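Local coordinates for protein hexameric cytochrome (Silicibacter pomeroyi, PDB 2OYY) that binds heme b through an axial tyrosine ligand in an all-helical hexamer, its physiological role being unknown, at residues Thr11-Pro14 and Gln15-Phe18. Residues are numbered along the deposited sequence; the frame is centred on the assembly and turned at random.
Sequences TATP and QEGF
Thr13 OG1 accepts the backbone N-H of Glu16 at 3.2 Å between Thr13 OG1 and Glu16 N, a fairly straight bond (159°) that caps the start of helix 14-32. Thr13 chi1 of 71° sets OG1 between the residue's own N and carbonyl carbon, facing the first turn. The same hydroxyl oxygen, Thr13 OG1, lies 3.4 Å from Gln15 CB, for the Thr13 and Gln15 side chains lie alongside each other and point the same way. Glu16 reaches back over the loop: with CG beside its own backbone N (chi1 -75°) and an extended chain beyond, its OE2 takes the N-H of Ala12, 3.2 Å from Ala12 N to Glu16 OE2, from well above the carboxylate plane. Thr11 slants across the base of this side chain, its methyl beside Glu16 CB, though the methyl's exact place is doubtful. Phe18 N donates to Pro14 O, a first-turn i to i+4 bond of the helix. Gln15 OE1 turns to Leu6 N of the second subunit, and the Phe18 ring meets Trp5 of that subunit edge-to-face, so the first turn also belongs to a subunit interface. This is a threonine N-cap followed by proline at the first helical position, the Glu16 carboxylate turning to Ala12 N instead of completing a capping box.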
loop_
_atom_site.group_PDB
_atom_site.type_symbol
_atom_site.label_atom_id
_atom_site.label_comp_id
_atom_site.label_asym_id
_atom_site.label_seq_id
_atom_site.Cartn_x
_atom_site.Cartn_y
_atom_site.Cartn_z
ATOM N N THR A 11 23.511 -0.003 2.898
ATOM C CA THR A 11 23.841 0.913 1.824
ATOM C C THR A 11 24.608 2.111 2.412
ATOM O O THR A 11 24.201 2.663 3.434
ATOM C CB THR A 11 22.533 1.360 1.122
ATOM O OG1 THR A 11 22.304 0.569 -0.059
ATOM C CG2 THR A 11 22.595 2.799 0.749
ATOM N N ALA A 12 25.716 2.496 1.770
ATOM C CA ALA A 12 26.590 3.569 2.283
ATOM C C ALA A 12 25.895 4.929 2.398
ATOM O O ALA A 12 26.047 5.624 3.411
ATOM C CB ALA A 12 27.857 3.693 1.432
ATOM N N THR A 13 25.144 5.307 1.361
ATOM C CA THR A 13 24.400 6.561 1.391
ATOM C C THR A 13 22.908 6.358 1.145
ATOM O O THR A 13 22.521 5.431 0.442
ATOM C CB THR A 13 24.950 7.584 0.369
ATOM O OG1 THR A 13 24.633 7.166 -0.965
ATOM C CG2 THR A 13 26.486 7.766 0.530
ATOM N N PRO A 14 22.053 7.231 1.712
ATOM C CA PRO A 14 20.634 7.165 1.360
ATOM C C PRO A 14 20.399 7.034 -0.137
ATOM O O PRO A 14 19.531 6.293 -0.557
ATOM C CB PRO A 14 20.090 8.494 1.869
ATOM C CG PRO A 14 20.954 8.815 3.038
ATOM C CD PRO A 14 22.330 8.299 2.693
ATOM N N GLN A 15 21.180 7.748 -0.927
ATOM C CA GLN A 15 21.114 7.671 -2.378
ATOM C C GLN A 15 21.278 6.243 -2.890
ATOM O O GLN A 15 20.486 5.766 -3.726
ATOM C CB GLN A 15 22.207 8.544 -2.973
ATOM C CG GLN A 15 22.011 8.888 -4.414
ATOM C CD GLN A 15 22.845 10.071 -4.805
ATOM O OE1 GLN A 15 22.808 11.096 -4.137
ATOM N NE2 GLN A 15 23.610 9.944 -5.890
ATOM N N GLU A 16 22.304 5.561 -2.388
ATOM C CA GLU A 16 22.560 4.183 -2.785
ATOM C C GLU A 16 21.390 3.271 -2.384
ATOM O O GLU A 16 21.179 2.226 -2.989
ATOM C CB GLU A 16 23.866 3.681 -2.166
ATOM C CG GLU A 16 25.173 4.186 -2.784
ATOM C CD GLU A 16 26.405 3.476 -2.186
ATOM O OE1 GLU A 16 27.559 3.914 -2.453
ATOM O OE2 GLU A 16 26.222 2.474 -1.438
ATOM N N GLY A 17 20.634 3.677 -1.369
ATOM C CA GLY A 17 19.476 2.920 -0.910
ATOM C C GLY A 17 18.322 2.998 -1.896
ATOM O O GLY A 17 17.669 1.997 -2.183
ATOM N N PHE A 18 18.082 4.191 -2.431
ATOM C CA PHE A 18 17.055 4.390 -3.442
ATOM C C PHE A 18 17.344 3.600 -4.727
ATOM O O PHE A 18 16.421 3.036 -5.341
ATOM C CB PHE A 18 16.892 5.886 -3.751
ATOM C CG PHE A 18 15.627 6.208 -4.448
ATOM C CD1 PHE A 18 14.493 6.497 -3.726
ATOM C CD2 PHE A 18 15.555 6.174 -5.828
ATOM C CE1 PHE A 18 13.286 6.759 -4.372
ATOM C CE2 PHE A 18 14.360 6.422 -6.487
ATOM C CZ PHE A 18 13.220 6.718 -5.759
#